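Local coordinates for protein pyrethroid hydrolase (Sphingobium faniae, PDB 5Y5R) that hydrolyses pyrethroid insecticides, splitting the carboxylic ester bond of compounds such as cypermethrin and permethrin to release an alcohol and a cyclopropanecarboxylic acid, at residues M54-T58 and A82-L87; A62-A66 and H91-V95. All coordinates share one frame; numbering follows the deposited sequence.

How the contacts relate
Contacts 1 and 2 lie about 11 Å apart, centre to centre, on the same side of the chain's centre. Helices 54-57 and 59-67 follow each other directly, and helix 80-90 runs on into the loop before strand 95-101. The segments therefore alternate along the chain as 54-58, 62-66, 82-87 and 91-95, and strand 71-77 of the parallel sheet falls between 62-66 and 82-87. Contact 1 is buried and toward the N-terminal half of helix 80-90, where the side chain of Ala82 is about 8 Å from the bound ligand, whereas contact 2 lies further out, beyond its last turn. Leu87 CD2 packs 4.1 Å from Ala62 N, so the two contacts touch where helices 59-67 and 80-90 lie against the central parallel sheet.

Contact 1: residues M54-T58 and A82-L87; sequences MEHYT and ASISWL
Met54 and Trp86 lead a buried packing contact between the short helix 54-57 and helix 80-90, held by van der Waals and CH-pi contacts. The indole lies with one face against the backbone and CB atoms of the short helix: Met54 CB stands 3.6 Å from the centroid of the Trp86 five-membered ring, only 14° off its normal. Further along the same face sits Glu55 N, and at the far end of the six-membered ring Glu55 CA comes to 3.4 Å from Trp86 CH2. Trp86 CG is anti to the backbone N (chi1 -165°), which carries the indole over to helix 54-57; His90 stacks with it within its own helix. Met54, a selenomethionine here, bends at both chi2 and chi3, curling Met54 CE in to 3.5 Å from Ala82 O and against Ser83 CA. Thr58, whose CA is 6.3 Å from Ser83 CA, packs next along the helix. Its CG2 touches Ser83 OG, Thr58 CB meets Leu87 CG at 3.9 Å, and OG1 lies by Trp86 CE3. With chi1 at 50°, Thr58 OG1 turns back to Met54 O at 2.5 Å, where Thr58 N arrives from the opposite face of the carbonyl plane, so two donors grip one oxygen. The Tyr57 ring lies beside Ser83 OG, and its OH bonds to His41 and Gln174. This is helix-on-helix packing in the alpha/beta hydrolase fold, made on the helix that follows the probable nucleophile elbow of Gly76, Ser78 and Gly80.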
HETATM    1  N   MSE A  54       0.367  12.906  -8.330  1.00 23.65           N
HETATM    2  CA  MSE A  54       0.756  11.513  -8.156  1.00 24.34           C
HETATM    3  C   MSE A  54       2.035  11.161  -8.884  1.00 20.19           C
HETATM    4  O   MSE A  54       2.808  10.348  -8.395  1.00 25.19           O
HETATM    5  CB  MSE A  54      -0.364  10.585  -8.612  1.00 26.10           C
HETATM    6  CG  MSE A  54      -1.509  10.536  -7.597  1.00 25.84           C
HETATM    7 SE   MSE A  54      -0.987   9.690  -5.924  1.00 35.79          SE
HETATM    8  CE  MSE A  54      -1.143   7.774  -6.484  1.00 24.30           C
ATOM      9  N   GLU A  55       2.220  11.734 -10.071  1.00 24.17           N
ATOM     10  CA  GLU A  55       3.468  11.531 -10.789  1.00 28.37           C
ATOM     11  C   GLU A  55       4.633  11.923  -9.904  1.00 26.84           C
ATOM     12  O   GLU A  55       5.663  11.240  -9.878  1.00 25.91           O
ATOM     13  CB  GLU A  55       3.497  12.367 -12.081  1.00 27.21           C
ATOM     14  CG  GLU A  55       4.775  12.149 -12.939  1.00 29.05           C
ATOM     15  CD  GLU A  55       6.023  12.839 -12.375  1.00 39.84           C
ATOM     16  OE1 GLU A  55       5.854  13.865 -11.677  1.00 39.07           O
ATOM     17  OE2 GLU A  55       7.161  12.309 -12.554  1.00 39.89           O
ATOM     18  N   HIS A  56       4.462  13.016  -9.149  1.00 28.18           N
ATOM     19  CA  HIS A  56       5.470  13.471  -8.199  1.00 29.01           C
ATOM     20  C   HIS A  56       5.568  12.543  -7.000  1.00 28.10           C
ATOM     21  O   HIS A  56       6.671  12.208  -6.554  1.00 22.24           O
ATOM     22  CB  HIS A  56       5.128  14.880  -7.722  1.00 27.26           C
ATOM     23  CG  HIS A  56       6.174  15.479  -6.839  1.00 26.38           C
ATOM     24  ND1 HIS A  56       5.885  16.447  -5.902  1.00 31.35           N
ATOM     25  CD2 HIS A  56       7.507  15.258  -6.756  1.00 26.93           C
ATOM     26  CE1 HIS A  56       6.994  16.793  -5.273  1.00 26.31           C
ATOM     27  NE2 HIS A  56       7.993  16.085  -5.774  1.00 29.58           N
ATOM     28  N   TYR A  57       4.410  12.183  -6.422  1.00 22.42           N
ATOM     29  CA  TYR A  57       4.372  11.305  -5.252  1.00 20.74           C
ATOM     30  C   TYR A  57       5.065   9.973  -5.538  1.00 19.64           C
ATOM     31  O   TYR A  57       5.801   9.459  -4.691  1.00 21.83           O
ATOM     32  CB  TYR A  57       2.905  11.060  -4.831  1.00 16.70           C
ATOM     33  CG  TYR A  57       2.690  10.484  -3.437  1.00 18.02           C
ATOM     34  CD1 TYR A  57       3.193  11.132  -2.313  1.00 15.59           C
ATOM     35  CD2 TYR A  57       1.916   9.337  -3.231  1.00 21.51           C
ATOM     36  CE1 TYR A  57       3.007  10.628  -1.060  1.00 13.25           C
ATOM     37  CE2 TYR A  57       1.716   8.834  -1.939  1.00 17.24           C
ATOM     38  CZ  TYR A  57       2.277   9.474  -0.874  1.00 17.59           C
ATOM     39  OH  TYR A  57       2.057   9.002   0.409  1.00 17.72           O
ATOM     40  N   THR A  58       4.843   9.404  -6.724  1.00 21.20           N
ATOM     41  CA  THR A  58       5.296   8.053  -7.028  1.00 23.91           C
ATOM     42  C   THR A  58       6.655   8.035  -7.721  1.00 27.04           C
ATOM     43  O   THR A  58       7.123   6.963  -8.136  1.00 22.60           O
ATOM     44  CB  THR A  58       4.263   7.330  -7.902  1.00 23.52           C
ATOM     45  OG1 THR A  58       3.875   8.136  -9.027  1.00 25.17           O
ATOM     46  CG2 THR A  58       3.009   7.076  -7.087  1.00 19.94           C
ATOM     47  N   ALA A  82      -3.132   2.861  -4.073  1.00 24.42           N
ATOM     48  CA  ALA A  82      -3.406   3.934  -5.030  1.00 24.71           C
ATOM     49  C   ALA A  82      -2.174   4.225  -5.878  1.00 24.16           C
ATOM     50  O   ALA A  82      -2.286   4.495  -7.078  1.00 25.51           O
ATOM     51  CB  ALA A  82      -3.874   5.202  -4.305  1.00 21.49           C
ATOM     52  N   SER A  83      -0.992   4.148  -5.275  1.00 22.43           N
ATOM     53  CA  SER A  83       0.252   4.379  -6.004  1.00 23.33           C
ATOM     54  C   SER A  83       0.554   3.262  -7.019  1.00 23.13           C
ATOM     55  O   SER A  83       1.032   3.542  -8.126  1.00 24.30           O
ATOM     56  CB  SER A  83       1.393   4.524  -5.003  1.00 21.21           C
ATOM     57  OG  SER A  83       1.214   5.720  -4.250  1.00 22.83           O
ATOM     58  N   ILE A  84       0.357   1.992  -6.646  1.00 19.57           N
ATOM     59  CA  ILE A  84       0.743   0.920  -7.570  1.00 23.52           C
ATOM     60  C   ILE A  84      -0.200   0.881  -8.757  1.00 21.58           C
ATOM     61  O   ILE A  84       0.188   0.442  -9.838  1.00 18.70           O
ATOM     62  CB  ILE A  84       0.828  -0.473  -6.904  1.00 19.03           C
ATOM     63  CG1 ILE A  84      -0.555  -1.109  -6.764  1.00 18.92           C
ATOM     64  CG2 ILE A  84       1.563  -0.425  -5.585  1.00 15.35           C
ATOM     65  CD1 ILE A  84      -0.488  -2.571  -6.377  1.00 19.33           C
ATOM     66  N   SER A  85      -1.475   1.255  -8.562  1.00 20.62           N
ATOM     67  CA  SER A  85      -2.381   1.400  -9.694  1.00 21.58           C
ATOM     68  C   SER A  85      -1.951   2.556 -10.603  1.00 21.57           C
ATOM     69  O   SER A  85      -2.008   2.464 -11.836  1.00 20.37           O
ATOM     70  CB  SER A  85      -3.805   1.610  -9.174  1.00 19.61           C
ATOM     71  OG  SER A  85      -4.247   0.501  -8.406  1.00 17.16           O
ATOM     72  N   TRP A  86      -1.579   3.690 -10.016  1.00 23.36           N
ATOM     73  CA  TRP A  86      -1.138   4.800 -10.845  1.00 23.68           C
ATOM     74  C   TRP A  86       0.128   4.430 -11.611  1.00 22.83           C
ATOM     75  O   TRP A  86       0.216   4.638 -12.825  1.00 27.54           O
ATOM     76  CB  TRP A  86      -0.932   6.038  -9.975  1.00 23.47           C
ATOM     77  CG  TRP A  86      -0.818   7.291 -10.764  1.00 23.81           C
ATOM     78  CD1 TRP A  86      -1.788   8.217 -10.982  1.00 24.78           C
ATOM     79  CD2 TRP A  86       0.356   7.770 -11.430  1.00 28.26           C
ATOM     80  NE1 TRP A  86      -1.298   9.244 -11.753  1.00 26.38           N
ATOM     81  CE2 TRP A  86       0.019   8.985 -12.044  1.00 25.51           C
ATOM     82  CE3 TRP A  86       1.659   7.281 -11.574  1.00 31.49           C
ATOM     83  CZ2 TRP A  86       0.935   9.718 -12.787  1.00 29.99           C
ATOM     84  CZ3 TRP A  86       2.576   8.023 -12.311  1.00 23.82           C
ATOM     85  CH2 TRP A  86       2.201   9.220 -12.908  1.00 24.64           C
ATOM     86  N   LEU A  87       1.091   3.827 -10.922  1.00 22.67           N
ATOM     87  CA  LEU A  87       2.342   3.411 -11.554  1.00 21.12           C
ATOM     88  C   LEU A  87       2.123   2.350 -12.625  1.00 22.69           C
ATOM     89  O   LEU A  87       2.742   2.398 -13.693  1.00 27.61           O
ATOM     90  CB  LEU A  87       3.279   2.863 -10.492  1.00 22.39           C
ATOM     91  CG  LEU A  87       4.007   3.896  -9.633  1.00 20.89           C
ATOM     92  CD1 LEU A  87       4.433   3.274  -8.303  1.00 19.77           C
ATOM     93  CD2 LEU A  87       5.183   4.385 -10.389  1.00 18.44           C
TER

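Contact 2: residues A62-A66 and H91-V95; sequences ADILA and HPDKV
Lys94 reaches across to helix 59-67 and offers its ammonium to two backbone carbonyls near the end of that helix. Lys94 NZ lies 3.3 Å from Leu65 O and equally far from Ala66 O, both weak hydrogen bonds, so two neighbouring carbonyls are served by one amine. Bent at chi2 (-97°) and extended beyond, the side chain brings Lys94 CD past Leu65 O at 3.2 Å on the way to the amine. Cutting Lys94 back to an alanine would probably leave the Leu65 and Ala66 carbonyls without this donor. Within the loop, His91 O accepts from Lys94 N at 2.9 Å and, weakly, from Val95 N, closing the turn that leads into the strand; Asp93 O is taken by Gln71 NE2. Van der Waals contacts do the rest: His91 NE2 comes to 3.4 Å from Ala62 CB, while Leu65 CD1 lies against His91 CB and 4.3 Å from Val95 CG2. Leu65 also reaches Ile7 and Leu74 on the sheet. The contact thus joins a helix to the loop between helix 80-90 and parallel strand 95-101, a helix-to-strand connection of the alpha/beta hydrolase fold.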
ATOM      1  N   ALA A  62       9.161   5.159  -9.807  1.00 27.05           N
ATOM      2  CA  ALA A  62       9.419   5.237 -11.236  1.00 27.82           C
ATOM      3  C   ALA A  62      10.919   5.245 -11.488  1.00 33.31           C
ATOM      4  O   ALA A  62      11.397   4.634 -12.451  1.00 32.56           O
ATOM      5  CB  ALA A  62       8.761   6.481 -11.836  1.00 27.42           C
ATOM      6  N   ASP A  63      11.671   5.916 -10.602  1.00 29.91           N
ATOM      7  CA  ASP A  63      13.130   5.880 -10.657  1.00 35.77           C
ATOM      8  C   ASP A  63      13.666   4.454 -10.538  1.00 35.47           C
ATOM      9  O   ASP A  63      14.559   4.060 -11.292  1.00 38.57           O
ATOM     10  CB  ASP A  63      13.736   6.738  -9.546  1.00 32.97           C
ATOM     11  CG  ASP A  63      13.333   8.213  -9.618  1.00 37.71           C
ATOM     12  OD1 ASP A  63      12.949   8.707 -10.706  1.00 41.25           O
ATOM     13  OD2 ASP A  63      13.447   8.890  -8.571  1.00 34.64           O
ATOM     14  N   ILE A  64      13.155   3.674  -9.575  1.00 36.45           N
ATOM     15  CA  ILE A  64      13.668   2.320  -9.378  1.00 36.12           C
ATOM     16  C   ILE A  64      13.340   1.465 -10.592  1.00 34.61           C
ATOM     17  O   ILE A  64      14.212   0.793 -11.155  1.00 34.71           O
ATOM     18  CB  ILE A  64      13.088   1.681  -8.100  1.00 35.88           C
ATOM     19  CG1 ILE A  64      13.650   2.320  -6.830  1.00 27.11           C
ATOM     20  CG2 ILE A  64      13.433   0.149  -8.066  1.00 29.52           C
ATOM     21  CD1 ILE A  64      12.987   1.803  -5.580  1.00 26.28           C
ATOM     22  N   LEU A  65      12.086   1.536 -11.047  1.00 34.80           N
ATOM     23  CA  LEU A  65      11.650   0.775 -12.212  1.00 32.24           C
ATOM     24  C   LEU A  65      12.475   1.124 -13.443  1.00 36.66           C
ATOM     25  O   LEU A  65      12.641   0.291 -14.343  1.00 39.53           O
ATOM     26  CB  LEU A  65      10.163   1.028 -12.494  1.00 33.06           C
ATOM     27  CG  LEU A  65       9.069   0.538 -11.541  1.00 30.51           C
ATOM     28  CD1 LEU A  65       7.680   1.181 -11.832  1.00 21.96           C
ATOM     29  CD2 LEU A  65       8.986  -0.944 -11.633  1.00 27.50           C
ATOM     30  N   ALA A  66      12.972   2.358 -13.509  1.00 39.74           N
ATOM     31  CA  ALA A  66      13.771   2.794 -14.642  1.00 38.76           C
ATOM     32  C   ALA A  66      15.040   1.963 -14.781  1.00 40.08           C
ATOM     33  O   ALA A  66      15.422   1.583 -15.895  1.00 40.77           O
ATOM     34  CB  ALA A  66      14.121   4.273 -14.475  1.00 34.43           C
ATOM     35  N   HIS A  91       3.771   2.771 -16.267  1.00 28.86           N
ATOM     36  CA  HIS A  91       4.914   1.903 -16.544  1.00 23.38           C
ATOM     37  C   HIS A  91       4.465   0.453 -16.746  1.00 27.46           C
ATOM     38  O   HIS A  91       5.050  -0.469 -16.180  1.00 29.51           O
ATOM     39  CB  HIS A  91       5.908   1.994 -15.397  1.00 26.45           C
ATOM     40  CG  HIS A  91       6.314   3.393 -15.066  1.00 30.60           C
ATOM     41  ND1 HIS A  91       7.301   4.065 -15.752  1.00 27.03           N
ATOM     42  CD2 HIS A  91       5.876   4.243 -14.106  1.00 31.10           C
ATOM     43  CE1 HIS A  91       7.442   5.277 -15.243  1.00 32.54           C
ATOM     44  NE2 HIS A  91       6.590   5.410 -14.241  1.00 25.95           N
ATOM     45  N   PRO A  92       3.435   0.214 -17.566  1.00 29.70           N
ATOM     46  CA  PRO A  92       2.926  -1.152 -17.692  1.00 24.69           C
ATOM     47  C   PRO A  92       3.948  -2.078 -18.285  1.00 28.22           C
ATOM     48  O   PRO A  92       3.837  -3.292 -18.104  1.00 23.76           O
ATOM     49  CB  PRO A  92       1.717  -0.994 -18.618  1.00 28.24           C
ATOM     50  CG  PRO A  92       2.085   0.119 -19.472  1.00 32.67           C
ATOM     51  CD  PRO A  92       2.786   1.095 -18.557  1.00 31.53           C
ATOM     52  N   ASP A  93       4.883  -1.531 -19.070  1.00 31.77           N
ATOM     53  CA  ASP A  93       5.952  -2.324 -19.662  1.00 32.62           C
ATOM     54  C   ASP A  93       6.977  -2.776 -18.634  1.00 34.52           C
ATOM     55  O   ASP A  93       7.783  -3.668 -18.930  1.00 36.55           O
ATOM     56  CB  ASP A  93       6.629  -1.542 -20.802  1.00 34.00           C
ATOM     57  CG  ASP A  93       7.130  -0.140 -20.380  1.00 35.15           C
ATOM     58  OD1 ASP A  93       6.452   0.593 -19.605  1.00 29.92           O
ATOM     59  OD2 ASP A  93       8.224   0.241 -20.855  1.00 44.35           O
ATOM     60  N   LYS A  94       6.990  -2.167 -17.451  1.00 30.99           N
ATOM     61  CA  LYS A  94       7.953  -2.528 -16.424  1.00 29.12           C
ATOM     62  C   LYS A  94       7.363  -3.375 -15.304  1.00 30.90           C
ATOM     63  O   LYS A  94       8.121  -4.020 -14.570  1.00 29.94           O
ATOM     64  CB  LYS A  94       8.596  -1.262 -15.846  1.00 26.50           C
ATOM     65  CG  LYS A  94       9.368  -0.437 -16.880  1.00 35.60           C
ATOM     66  CD  LYS A  94      10.853  -0.749 -16.822  1.00 37.18           C
ATOM     67  CE  LYS A  94      11.664   0.157 -17.711  1.00 37.29           C
ATOM     68  NZ  LYS A  94      13.137  -0.105 -17.535  1.00 44.73           N
ATOM     69  N   VAL A  95       6.042  -3.389 -15.153  1.00 30.51           N
ATOM     70  CA  VAL A  95       5.377  -4.081 -14.060  1.00 24.97           C
ATOM     71  C   VAL A  95       4.813  -5.391 -14.597  1.00 27.81           C
ATOM     72  O   VAL A  95       4.019  -5.395 -15.543  1.00 31.41           O
ATOM     73  CB  VAL A  95       4.265  -3.221 -13.435  1.00 28.45           C
ATOM     74  CG1 VAL A  95       3.614  -3.970 -12.278  1.00 20.88           C
ATOM     75  CG2 VAL A  95       4.835  -1.841 -12.956  1.00 24.13           C
TER